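Side-chain contacts in putative modulator of DNA gyrase (Bacteroides thetaiotaomicron, PDB 1VPB), which probably acts as a metallopeptidase of the PmbA/TldD (peptidase U62) family: residues V111-D114 with P115-Y119; Y335-K339 with M340-P344; Q273-S277 with F278-K282; P262-S265 with A266-G269; G414-I417 with T418-N421. All coordinates share one frame; numbering follows the deposited sequence.

Interaction 1: V111-D114 with P115-Y119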
loop_
_atom_site.group_PDB
_atom_site.type_symbol
_atom_site.label_atom_id
_atom_site.label_comp_id
_atom_site.label_asym_id
_atom_site.label_seq_id
_atom_site.Cartn_x
_atom_site.Cartn_y
_atom_site.Cartn_z
ATOM N N VAL A 111 -21.812 5.495 19.205
ATOM C CA VAL A 111 -23.201 5.836 19.093
ATOM C C VAL A 111 -23.473 6.474 17.732
ATOM O O VAL A 111 -22.573 6.888 17.044
ATOM C CB VAL A 111 -23.646 6.809 20.212
ATOM C CG1 VAL A 111 -23.509 6.150 21.578
ATOM C CG2 VAL A 111 -22.891 8.109 20.099
ATOM N N LEU A 112 -24.732 6.470 17.344
ATOM C CA LEU A 112 -25.124 7.169 16.112
ATOM C C LEU A 112 -25.164 8.653 16.432
ATOM O O LEU A 112 -25.348 9.078 17.577
ATOM C CB LEU A 112 -26.490 6.686 15.630
ATOM C CG LEU A 112 -26.614 5.224 15.102
ATOM C CD1 LEU A 112 -27.941 4.970 14.429
ATOM C CD2 LEU A 112 -25.546 4.912 14.191
ATOM N N ALA A 113 -24.925 9.435 15.396
ATOM C CA ALA A 113 -25.068 10.896 15.525
ATOM C C ALA A 113 -26.520 11.282 15.840
ATOM O O ALA A 113 -27.459 10.568 15.516
ATOM C CB ALA A 113 -24.645 11.556 14.212
ATOM N N ASP A 114 -26.695 12.464 16.430
ATOM C CA ASP A 114 -27.991 13.069 16.627
ATOM C C ASP A 114 -28.553 13.333 15.214
ATOM O O ASP A 114 -27.872 14.027 14.427
ATOM C CB ASP A 114 -27.775 14.392 17.322
ATOM C CG ASP A 114 -29.033 15.231 17.499
ATOM O OD1 ASP A 114 -30.093 15.086 16.864
ATOM O OD2 ASP A 114 -28.998 16.128 18.362
ATOM N N PRO A 115 -29.711 12.822 14.876
ATOM C CA PRO A 115 -30.208 12.961 13.493
ATOM C C PRO A 115 -30.576 14.370 13.073
ATOM O O PRO A 115 -30.663 14.603 11.861
ATOM C CB PRO A 115 -31.398 12.006 13.446
ATOM C CG PRO A 115 -31.807 11.966 14.826
ATOM C CD PRO A 115 -30.666 12.077 15.687
ATOM N N SER A 116 -30.612 15.280 14.030
ATOM C CA SER A 116 -30.845 16.714 13.727
ATOM C C SER A 116 -29.626 17.274 12.949
ATOM O O SER A 116 -29.760 18.268 12.194
ATOM C CB SER A 116 -31.094 17.487 14.997
ATOM O OG SER A 116 -29.927 17.678 15.705
ATOM N N ARG A 117 -28.466 16.595 13.081
ATOM C CA ARG A 117 -27.248 16.969 12.363
ATOM C C ARG A 117 -27.098 16.433 10.952
ATOM O O ARG A 117 -26.159 16.812 10.264
ATOM C CB ARG A 117 -26.020 16.497 13.152
ATOM C CG ARG A 117 -25.942 17.030 14.531
ATOM C CD ARG A 117 -24.768 16.458 15.305
ATOM N NE ARG A 117 -23.529 16.871 14.683
ATOM C CZ ARG A 117 -22.448 16.066 14.496
ATOM N NH1 ARG A 117 -22.361 14.810 14.979
ATOM N NH2 ARG A 117 -21.425 16.580 13.896
ATOM N N TYR A 118 -27.958 15.511 10.514
ATOM C CA TYR A 118 -27.820 14.925 9.224
ATOM C C TYR A 118 -28.138 15.877 8.070
ATOM O O TYR A 118 -28.949 16.792 8.244
ATOM C CB TYR A 118 -28.775 13.767 9.108
ATOM C CG TYR A 118 -28.439 12.541 9.957
ATOM C CD1 TYR A 118 -27.124 12.205 10.229
ATOM C CD2 TYR A 118 -29.458 11.714 10.441
ATOM C CE1 TYR A 118 -26.827 11.030 10.951
ATOM C CE2 TYR A 118 -29.163 10.543 11.108
ATOM C CZ TYR A 118 -27.869 10.210 11.355
ATOM O OH TYR A 118 -27.499 9.026 12.096
ATOM N N TYR A 119 -27.504 15.642 6.948
ATOM C CA TYR A 119 -27.950 16.277 5.699
ATOM C C TYR A 119 -29.413 15.951 5.458
ATOM O O TYR A 119 -29.847 14.813 5.401
ATOM C CB TYR A 119 -27.094 15.878 4.547
ATOM C CG TYR A 119 -27.536 16.468 3.217
ATOM C CD1 TYR A 119 -27.582 17.840 3.045
ATOM C CD2 TYR A 119 -27.800 15.672 2.139
ATOM C CE1 TYR A 119 -27.951 18.349 1.806
ATOM C CE2 TYR A 119 -28.153 16.201 0.913
ATOM C CZ TYR A 119 -28.223 17.570 0.795
ATOM O OH TYR A 119 -28.623 18.134 -0.418
HETATM O O HOH W 1 -24.793 8.511 12.494
HETATM O O HOH W 2 -24.126 13.887 17.300
#
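Ala113 meets two side chains at the packed end of this turn. Its CB lies 4.0 Å from CE1 of Tyr118, and NH1 of Arg117 comes equally near from another direction. Leu112 adds a looser touch, with CB 4.4 Å from OH of Tyr118. That hydroxyl is a polar junction. It bonds to Asn179, and a water lying in the plane of the ring at its edge links it to the backbone N of Ala113. A second water joins N of Asp114 to NH1 of Arg117.

The exposed side is built on Asp114. Its CG is anti to the backbone N (chi1 175°), which carries the carboxylate forward over the start of the short 3-10 turn 115-117. OD1 accepts N of Ser116 at 2.9 Å, a fairly straight bond that arrives from above the carboxylate plane. This bond makes an Asx turn leading into the 3-10 turn. OG of Ser116 stands 2.8 Å from the same OD1, in a weak bond whose proton is not settled. One residue further on, N of Arg117 bonds to O of Asp114 at 3.0 Å.

The carboxylate thus serves the amide and, weakly, the hydroxyl of Ser116. It makes no salt bridge with the Arg117 guanidinium.

Interaction 2: Y335-K339 with M340-P344; sequences YNAKK and MGVDP
Met340 N bonds to Asn336 O at 3.0 Å, a regular helical bond. Beyond it the backbone closes in a Schellman motif. Gly341 is the C-prime residue, with phi at 71°, a value that favours glycine. Val342 N reaches back to Ala337 O at 3.0 Å in a nearly straight bond (165°). Gly341 N makes weak bonds to Ala337 O and to Lys338 O.

Ala337 carries the apolar side of the turn. Its CB is 3.6 Å from CB of Pro344, and CD of the same proline ring also lies close. CG2 of Val342 only brushes this methyl, at 4.5 Å. Met340 runs back along the helix. Its chain bends at chi3 (-76°), and this brings CE to 3.6 Å from Asn336 O and near CB of Asn336. With an alanine in place of Met340, the thioether on Asn336 and Gln273 would be missing and a gap would probably open there. On another side of the helix, Lys339 lays CD over one face of the Tyr335 ring, and its NZ bonds to Tyr335 OH at 3.0 Å.

The helix 334-340 packs against helix 269-273 through Asn336, Lys339 and Met340. Pro344 touches Arg117 in the loop before helix 138-150, while Tyr335 bonds to Asp107 and makes a cation-pi contact with Arg110.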
loop_
_atom_site.group_PDB
_atom_site.type_symbol
_atom_site.label_atom_id
_atom_site.label_comp_id
_atom_site.label_asym_id
_atom_site.label_seq_id
_atom_site.Cartn_x
_atom_site.Cartn_y
_atom_site.Cartn_z
ATOM N N TYR A 335 -17.891 9.829 17.550
ATOM C CA TYR A 335 -17.171 8.986 18.518
ATOM C C TYR A 335 -16.135 9.743 19.332
ATOM O O TYR A 335 -16.163 9.729 20.561
ATOM C CB TYR A 335 -16.520 7.865 17.769
ATOM C CG TYR A 335 -15.750 6.918 18.601
ATOM C CD1 TYR A 335 -16.403 6.090 19.521
ATOM C CD2 TYR A 335 -14.401 6.794 18.455
ATOM C CE1 TYR A 335 -15.705 5.205 20.287
ATOM C CE2 TYR A 335 -13.684 5.895 19.204
ATOM C CZ TYR A 335 -14.343 5.100 20.122
ATOM O OH TYR A 335 -13.569 4.194 20.830
ATOM N N ASN A 336 -15.205 10.447 18.662
ATOM C CA ASN A 336 -14.217 11.205 19.375
ATOM C C ASN A 336 -14.791 12.379 20.165
ATOM O O ASN A 336 -14.276 12.730 21.246
ATOM C CB ASN A 336 -13.090 11.617 18.433
ATOM C CG ASN A 336 -12.246 10.467 18.018
ATOM O OD1 ASN A 336 -11.565 9.849 18.848
ATOM N ND2 ASN A 336 -12.278 10.139 16.743
ATOM N N ALA A 337 -15.852 12.991 19.661
ATOM C CA ALA A 337 -16.550 14.018 20.413
ATOM C C ALA A 337 -17.046 13.442 21.758
ATOM O O ALA A 337 -16.818 14.025 22.823
ATOM C CB ALA A 337 -17.708 14.623 19.620
ATOM N N LYS A 338 -17.687 12.280 21.700
ATOM C CA LYS A 338 -18.196 11.645 22.927
ATOM C C LYS A 338 -17.076 11.305 23.903
ATOM O O LYS A 338 -17.204 11.579 25.125
ATOM C CB LYS A 338 -19.029 10.407 22.580
ATOM C CG LYS A 338 -19.873 9.900 23.749
ATOM C CD LYS A 338 -20.973 9.032 23.296
ATOM C CE LYS A 338 -21.701 8.332 24.457
ATOM N NZ LYS A 338 -22.349 9.369 25.358
ATOM N N LYS A 339 -15.965 10.796 23.396
ATOM C CA LYS A 339 -14.839 10.442 24.243
ATOM C C LYS A 339 -14.197 11.622 24.920
ATOM O O LYS A 339 -13.766 11.544 26.076
ATOM C CB LYS A 339 -13.777 9.704 23.455
ATOM C CG LYS A 339 -14.264 8.396 22.936
ATOM C CD LYS A 339 -13.185 7.601 22.322
ATOM C CE LYS A 339 -12.530 6.658 23.296
ATOM N NZ LYS A 339 -11.600 5.791 22.497
ATOM N N MET A 340 -14.130 12.725 24.197
ATOM C CA MET A 340 -13.485 13.900 24.693
ATOM C C MET A 340 -14.409 14.783 25.493
ATOM O O MET A 340 -13.933 15.696 26.178
ATOM C CB MET A 340 -12.892 14.687 23.525
ATOM C CG MET A 340 -11.672 13.988 22.943
ATOM S SD MET A 340 -10.621 15.008 21.937
ATOM C CE MET A 340 -11.639 15.012 20.535
ATOM N N GLY A 341 -15.707 14.550 25.385
ATOM C CA GLY A 341 -16.699 15.369 26.028
ATOM C C GLY A 341 -16.834 16.742 25.407
ATOM O O GLY A 341 -16.978 17.745 26.108
ATOM N N VAL A 342 -16.764 16.798 24.072
ATOM C CA VAL A 342 -16.836 18.074 23.369
ATOM C C VAL A 342 -17.835 17.914 22.227
ATOM O O VAL A 342 -18.351 16.819 21.996
ATOM C CB VAL A 342 -15.506 18.499 22.807
ATOM C CG1 VAL A 342 -14.433 18.656 23.893
ATOM C CG2 VAL A 342 -15.029 17.491 21.750
ATOM N N ASP A 343 -18.135 19.018 21.554
ATOM C CA ASP A 343 -19.093 18.986 20.464
ATOM C C ASP A 343 -18.424 18.475 19.194
ATOM O O ASP A 343 -17.300 18.883 18.860
ATOM C CB ASP A 343 -19.593 20.378 20.147
ATOM C CG ASP A 343 -20.451 20.974 21.247
ATOM O OD1 ASP A 343 -21.097 20.218 21.993
ATOM O OD2 ASP A 343 -20.532 22.211 21.393
ATOM N N PRO A 344 -19.125 17.607 18.471
ATOM C CA PRO A 344 -18.642 17.123 17.199
ATOM C C PRO A 344 -18.798 18.223 16.153
ATOM O O PRO A 344 -19.667 19.096 16.282
ATOM C CB PRO A 344 -19.596 15.949 16.870
ATOM C CG PRO A 344 -20.843 16.269 17.619
ATOM C CD PRO A 344 -20.457 17.072 18.798
#

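Interaction 3: Q273-S277 with F278-K282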
loop_
_atom_site.group_PDB
_atom_site.type_symbol
_atom_site.label_atom_id
_atom_site.label_comp_id
_atom_site.label_asym_id
_atom_site.label_seq_id
_atom_site.Cartn_x
_atom_site.Cartn_y
_atom_site.Cartn_z
ATOM N N GLN A 273 -7.700 13.161 20.617
ATOM C CA GLN A 273 -8.218 12.291 21.685
ATOM C C GLN A 273 -7.093 11.458 22.239
ATOM O O GLN A 273 -7.027 11.198 23.471
ATOM C CB GLN A 273 -9.344 11.407 21.117
ATOM C CG GLN A 273 -10.126 10.626 22.207
ATOM C CD GLN A 273 -9.423 9.372 22.656
ATOM O OE1 GLN A 273 -8.785 8.696 21.845
ATOM N NE2 GLN A 273 -9.574 9.025 23.940
ATOM N N GLN A 274 -6.197 11.061 21.348
ATOM C CA GLN A 274 -5.041 10.246 21.683
ATOM C C GLN A 274 -3.842 11.087 22.087
ATOM O O GLN A 274 -2.725 10.557 22.127
ATOM C CB GLN A 274 -4.665 9.385 20.482
ATOM C CG GLN A 274 -5.727 8.409 20.065
ATOM C CD GLN A 274 -5.516 7.879 18.661
ATOM O OE1 GLN A 274 -4.394 7.898 18.134
ATOM N NE2 GLN A 274 -6.593 7.420 18.042
ATOM N N LYS A 275 -4.062 12.371 22.389
ATOM C CA LYS A 275 -3.010 13.274 22.837
ATOM C C LYS A 275 -1.733 13.132 22.010
ATOM O O LYS A 275 -0.594 13.127 22.517
ATOM C CB LYS A 275 -2.798 13.157 24.356
ATOM C CG LYS A 275 -3.951 13.865 25.058
ATOM C CD LYS A 275 -4.178 13.500 26.504
ATOM C CE LYS A 275 -5.303 14.392 27.054
ATOM N NZ LYS A 275 -5.826 13.904 28.365
ATOM N N ASN A 276 -1.953 13.040 20.704
ATOM C CA ASN A 276 -0.915 12.977 19.686
ATOM C C ASN A 276 -1.140 14.047 18.589
ATOM O O ASN A 276 -1.175 13.733 17.390
ATOM C CB ASN A 276 -0.922 11.599 19.036
ATOM C CG ASN A 276 0.383 11.298 18.286
ATOM O OD1 ASN A 276 1.414 11.868 18.582
ATOM N ND2 ASN A 276 0.312 10.431 17.286
ATOM N N SER A 277 -1.225 15.286 19.037
ATOM C CA SER A 277 -1.438 16.407 18.138
ATOM C C SER A 277 -0.796 17.626 18.673
ATOM O O SER A 277 -1.084 18.076 19.786
ATOM C CB SER A 277 -2.927 16.665 17.908
ATOM O OG SER A 277 -3.075 17.960 17.305
ATOM N N PHE A 278 0.102 18.202 17.887
ATOM C CA PHE A 278 0.762 19.443 18.306
ATOM C C PHE A 278 -0.148 20.674 18.255
ATOM O O PHE A 278 0.276 21.788 18.625
ATOM C CB PHE A 278 2.025 19.690 17.478
ATOM C CG PHE A 278 1.796 19.873 15.985
ATOM C CD1 PHE A 278 1.808 18.785 15.122
ATOM C CD2 PHE A 278 1.618 21.158 15.422
ATOM C CE1 PHE A 278 1.624 18.935 13.732
ATOM C CE2 PHE A 278 1.394 21.297 14.027
ATOM C CZ PHE A 278 1.417 20.209 13.199
ATOM N N LEU A 279 -1.368 20.480 17.741
ATOM C CA LEU A 279 -2.387 21.518 17.778
ATOM C C LEU A 279 -3.432 21.349 18.890
ATOM O O LEU A 279 -4.372 22.113 18.985
ATOM C CB LEU A 279 -3.067 21.616 16.408
ATOM C CG LEU A 279 -2.068 22.051 15.306
ATOM C CD1 LEU A 279 -2.838 22.246 14.003
ATOM C CD2 LEU A 279 -1.388 23.302 15.679
ATOM N N LEU A 280 -3.202 20.401 19.799
ATOM C CA LEU A 280 -4.098 20.225 20.929
ATOM C C LEU A 280 -4.007 21.507 21.728
ATOM O O LEU A 280 -2.908 22.078 21.864
ATOM C CB LEU A 280 -3.611 19.056 21.777
ATOM C CG LEU A 280 -4.444 18.682 22.997
ATOM C CD1 LEU A 280 -5.757 18.044 22.597
ATOM C CD2 LEU A 280 -3.577 17.746 23.861
ATOM N N ASN A 281 -5.145 21.975 22.230
ATOM C CA ASN A 281 -5.212 23.192 23.063
ATOM C C ASN A 281 -4.838 24.493 22.344
ATOM O O ASN A 281 -4.436 25.464 22.969
ATOM C CB ASN A 281 -4.336 23.070 24.331
ATOM C CG ASN A 281 -4.776 21.944 25.246
ATOM O OD1 ASN A 281 -5.968 21.562 25.292
ATOM N ND2 ASN A 281 -3.810 21.384 25.974
ATOM N N LYS A 282 -4.924 24.503 21.028
ATOM C CA LYS A 282 -4.615 25.721 20.266
ATOM C C LYS A 282 -5.863 26.337 19.634
ATOM O O LYS A 282 -5.756 27.345 18.922
ATOM C CB LYS A 282 -3.630 25.393 19.177
ATOM C CG LYS A 282 -2.298 24.768 19.613
ATOM C CD LYS A 282 -1.530 25.551 20.571
ATOM C CE LYS A 282 -0.206 24.828 20.829
ATOM N NZ LYS A 282 0.287 25.137 22.182
#
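Two overlapping beta turns follow the end of helix 269-273, and Ser277 opens the first of them. This type I turn runs from Ser277 to Leu280. A type II turn from Leu279 to Lys282 comes next. The helix itself ends in a Schellman motif with Lys275, of positive phi, as its C-prime residue.

Ser277 grips the first turn twice. Its backbone O accepts N of Leu280 at 3.1 Å, the closing bond of the turn, with an angle of 162° at the hydrogen. Its side chain adds a second bond. OG lies anti to the backbone N (chi1 166°), which points it along the chain toward the next amides. There it accepts N of Leu279, also at 3.1 Å. The same hydroxyl bonds to the backbone O of Ala266, so it ties the turn to the loop after helix 256-265 as well. Both roles of this buried polar group are therefore filled.

The apolar contact is slighter. CG of Lys275 meets CD2 of Leu280 at 4.1 Å, the two chains crossing at a slant. CB of Leu280 also rests 3.4 Å from O of Ser277. The lysine contributes its methylene part, with the chain extended beyond CG. In the second turn, N of Lys282 bonds to O of Leu279 at 3.2 Å, and Tyr330 OH bonds to both residues.

The turns lie against helices 269-273 and 416-421 and the loop after helix 256-265. Phe278 packs on Leu416 and Ile417 of helix 416-421. Leu279 faces Ala266 and Leu267, and Leu280 leans on Leu272 of helix 269-273.

Interaction 4: P262-S265 with A266-G269; sequences PMIS and ALNG
Leu267 has CG anti to its carbonyl carbon (chi1 -60°), and this turns the branch back over the last turn of the helix, where CG comes within 3.4 Å of O of Met263. Asn268 takes a similar first torsion (chi1 -79°), and this brings its ND2 to 3.6 Å from CA of Ser265. The Leu267 branch also brings CD1 to 4.3 Å from CD1 of Ile264, a light apolar touch.

The backbone here unwinds from helix 256-265 into a type I turn, Ser265 to Asn268, just ahead of helix 269-273. N of Ala266 bonds to O of Pro262, and N of Leu267 to O of Ile264 at 3.0 Å. N of Asn268 closes the turn on O of Ser265 at 3.1 Å. Asn268 holds the N-cap position of the next helix, but its side chain makes no capping bond.

Its amide is bridged by water instead. One water donates to both OD1 of Asn268 and O of Ile264. Another accepts from ND2 of Asn268 and donates to O of Ser265, 3.1 Å away. On the buried side, Leu267 packs on Ile321 and Met263 on Phe322, both of strand 319-323. Met263 also faces Phe278, Leu416 and Trp420.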
loop_
_atom_site.group_PDB
_atom_site.type_symbol
_atom_site.label_atom_id
_atom_site.label_comp_id
_atom_site.label_asym_id
_atom_site.label_seq_id
_atom_site.Cartn_x
_atom_site.Cartn_y
_atom_site.Cartn_z
ATOM N N PRO A 262 0.376 17.980 7.398
ATOM C CA PRO A 262 0.510 17.640 8.812
ATOM C C PRO A 262 -0.231 18.543 9.758
ATOM O O PRO A 262 -0.590 18.119 10.860
ATOM C CB PRO A 262 2.005 17.673 9.054
ATOM C CG PRO A 262 2.599 18.367 7.941
ATOM C CD PRO A 262 1.685 18.273 6.781
ATOM N N MET A 263 -0.505 19.781 9.340
ATOM C CA MET A 263 -1.316 20.668 10.165
ATOM C C MET A 263 -2.739 20.139 10.169
ATOM O O MET A 263 -3.417 20.115 11.200
ATOM C CB MET A 263 -1.304 22.077 9.589
ATOM C CG MET A 263 0.068 22.745 9.575
ATOM S SD MET A 263 0.679 23.309 11.175
ATOM C CE MET A 263 -0.265 24.735 11.490
ATOM N N ILE A 264 -3.204 19.705 9.008
ATOM C CA ILE A 264 -4.580 19.214 8.918
ATOM C C ILE A 264 -4.733 17.891 9.678
ATOM O O ILE A 264 -5.727 17.687 10.343
ATOM C CB ILE A 264 -4.959 19.039 7.463
ATOM C CG1 ILE A 264 -4.820 20.403 6.749
ATOM C CG2 ILE A 264 -6.372 18.474 7.299
ATOM C CD1 ILE A 264 -5.571 21.499 7.324
ATOM N N SER A 265 -3.720 17.043 9.636
ATOM C CA SER A 265 -3.755 15.785 10.408
ATOM C C SER A 265 -3.899 16.054 11.897
ATOM O O SER A 265 -4.623 15.350 12.605
ATOM C CB SER A 265 -2.507 14.960 10.136
ATOM O OG SER A 265 -2.423 14.539 8.790
ATOM N N ALA A 266 -3.242 17.106 12.372
ATOM C CA ALA A 266 -3.259 17.486 13.764
ATOM C C ALA A 266 -4.617 17.970 14.237
ATOM O O ALA A 266 -4.878 18.106 15.421
ATOM C CB ALA A 266 -2.191 18.519 14.038
ATOM N N LEU A 267 -5.495 18.317 13.294
ATOM C CA LEU A 267 -6.812 18.722 13.641
ATOM C C LEU A 267 -7.805 17.578 13.770
ATOM O O LEU A 267 -8.981 17.794 14.057
ATOM C CB LEU A 267 -7.293 19.715 12.578
ATOM C CG LEU A 267 -6.466 20.989 12.403
ATOM C CD1 LEU A 267 -7.161 21.816 11.289
ATOM C CD2 LEU A 267 -6.410 21.718 13.676
ATOM N N ASN A 268 -7.349 16.383 13.507
ATOM C CA ASN A 268 -8.253 15.226 13.556
ATOM C C ASN A 268 -8.608 14.863 14.993
ATOM O O ASN A 268 -7.720 14.750 15.860
ATOM C CB ASN A 268 -7.605 14.034 12.917
ATOM C CG ASN A 268 -7.655 14.070 11.409
ATOM O OD1 ASN A 268 -8.656 14.554 10.813
ATOM N ND2 ASN A 268 -6.594 13.521 10.754
ATOM N N GLY A 269 -9.873 14.569 15.203
ATOM C CA GLY A 269 -10.406 14.278 16.540
ATOM C C GLY A 269 -9.672 13.100 17.167
ATOM O O GLY A 269 -9.427 13.102 18.397
HETATM O O HOH W 3 -8.337 16.872 9.815
HETATM O O HOH W 4 -4.366 12.306 12.283
#

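Interaction 5: G414-I417 with T418-N421; sequences GNLI and TLWN
Thr418, Ile417 and Leu416 carry most of this contact at the start of helix 416-421. OG1 of Thr418 lies 3.6 Å from CB of Asn415. OG1 sits between the backbone N and carbonyl carbon (chi1 41°), which turns it back toward the first residues of the helix. A water joins this hydroxyl to N of Asn415.

Ile417 is held through its backbone at both ends. Its N is capped by Asn415, the N-cap residue, whose OD1 accepts it at 3.0 Å from above the amide plane. Its O takes N of Asn421 at 2.8 Å. ND2 of Asn415 bonds to O of Thr386 and to Asp388. Replacing Asn415 by a leucine would probably leave N of Ile417 uncapped and take the ND2 partner from Thr386 and Asp388. O of Asn415 accepts N of Leu419 at 2.9 Å, nearly along the C=O axis.

Leu416 brings CD2 to 4.2 Å from CD2 of Leu419. Its O accepts N of Trp420 and lies at the indole edge, 3.2 Å from CD1 of Trp420.

Leu416 and Leu419 pack on Phe389 of strand 388-399. Trp420 touches Leu260 of helix 256-265, bonds through NE1 to O of Leu259, and lies edge-to-face with Phe443 of strand 441-443.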
loop_
_atom_site.group_PDB
_atom_site.type_symbol
_atom_site.label_atom_id
_atom_site.label_comp_id
_atom_site.label_asym_id
_atom_site.label_seq_id
_atom_site.Cartn_x
_atom_site.Cartn_y
_atom_site.Cartn_z
ATOM N N GLY A 414 12.591 22.456 11.094
ATOM C CA GLY A 414 11.975 23.492 11.918
ATOM C C GLY A 414 10.808 22.915 12.663
ATOM O O GLY A 414 10.739 21.705 12.880
ATOM N N ASN A 415 9.863 23.785 13.043
ATOM C CA ASN A 415 8.651 23.367 13.698
ATOM C C ASN A 415 7.510 23.925 12.868
ATOM O O ASN A 415 7.586 25.053 12.378
ATOM C CB ASN A 415 8.571 23.879 15.146
ATOM C CG ASN A 415 7.291 23.454 15.830
ATOM O OD1 ASN A 415 6.238 24.109 15.719
ATOM N ND2 ASN A 415 7.355 22.323 16.532
ATOM N N LEU A 416 6.495 23.113 12.657
ATOM C CA LEU A 416 5.421 23.454 11.715
ATOM C C LEU A 416 4.654 24.710 12.134
ATOM O O LEU A 416 4.207 25.487 11.286
ATOM C CB LEU A 416 4.471 22.288 11.525
ATOM C CG LEU A 416 5.063 21.139 10.695
ATOM C CD1 LEU A 416 4.157 19.911 10.845
ATOM C CD2 LEU A 416 5.163 21.536 9.184
ATOM N N ILE A 417 4.502 24.925 13.423
ATOM C CA ILE A 417 3.776 26.107 13.860
ATOM C C ILE A 417 4.509 27.382 13.514
ATOM O O ILE A 417 3.919 28.288 12.944
ATOM C CB ILE A 417 3.455 26.028 15.396
ATOM C CG1 ILE A 417 2.571 24.860 15.697
ATOM C CG2 ILE A 417 2.764 27.285 15.886
ATOM C CD1 ILE A 417 2.325 24.707 17.181
ATOM N N THR A 418 5.798 27.466 13.851
ATOM C CA THR A 418 6.598 28.655 13.509
ATOM C C THR A 418 6.792 28.778 12.001
ATOM O O THR A 418 6.869 29.888 11.445
ATOM C CB THR A 418 7.924 28.742 14.310
ATOM O OG1 THR A 418 8.546 27.444 14.423
ATOM C CG2 THR A 418 7.615 29.163 15.750
ATOM N N LEU A 419 6.880 27.657 11.307
ATOM C CA LEU A 419 6.901 27.705 9.856
ATOM C C LEU A 419 5.661 28.432 9.317
ATOM O O LEU A 419 5.786 29.407 8.564
ATOM C CB LEU A 419 6.933 26.317 9.261
ATOM C CG LEU A 419 6.918 26.330 7.718
ATOM C CD1 LEU A 419 8.141 26.930 7.056
ATOM C CD2 LEU A 419 6.682 24.938 7.221
ATOM N N TRP A 420 4.503 28.003 9.768
ATOM C CA TRP A 420 3.251 28.574 9.289
ATOM C C TRP A 420 3.060 29.995 9.880
ATOM O O TRP A 420 2.295 30.795 9.342
ATOM C CB TRP A 420 2.093 27.636 9.524
ATOM C CG TRP A 420 2.063 26.565 8.478
ATOM C CD1 TRP A 420 2.503 25.279 8.595
ATOM C CD2 TRP A 420 1.640 26.714 7.117
ATOM N NE1 TRP A 420 2.348 24.605 7.405
ATOM C CE2 TRP A 420 1.823 25.459 6.474
ATOM C CE3 TRP A 420 1.132 27.777 6.362
ATOM C CZ2 TRP A 420 1.513 25.251 5.148
ATOM C CZ3 TRP A 420 0.773 27.548 5.040
ATOM C CH2 TRP A 420 0.981 26.300 4.447
ATOM N N ASN A 421 3.775 30.317 10.951
ATOM C CA ASN A 421 3.785 31.703 11.452
ATOM C C ASN A 421 4.658 32.598 10.597
ATOM O O ASN A 421 4.576 33.827 10.733
ATOM C CB ASN A 421 4.256 31.788 12.916
ATOM C CG ASN A 421 3.701 32.997 13.620
ATOM O OD1 ASN A 421 2.563 33.357 13.388
ATOM N ND2 ASN A 421 4.485 33.615 14.511
HETATM O O HOH W 5 10.387 26.620 12.566
#

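Along the chain the order is interaction 1, 4, 3, 2, 5. Interactions 2 to 5 belong to the PmbA/TldA C-terminal domain, whereas interaction 1 comes from the loop between helices 87-101 and 138-150. Interactions 3 and 4 are the nearest pair, with centres 9 Å apart. Interaction 5 touches both, through Phe278, Met263 and Pro262. Interaction 2 meets 3 and 4 at Gln273 and Gly269, and it meets interaction 1 through Pro344 and Lys338. Interactions 1 and 5 are the far ends, about 36 Å between centres. The helix ends and turns thus form one connected set of contacts, with interaction 1 joined to it through interaction 2.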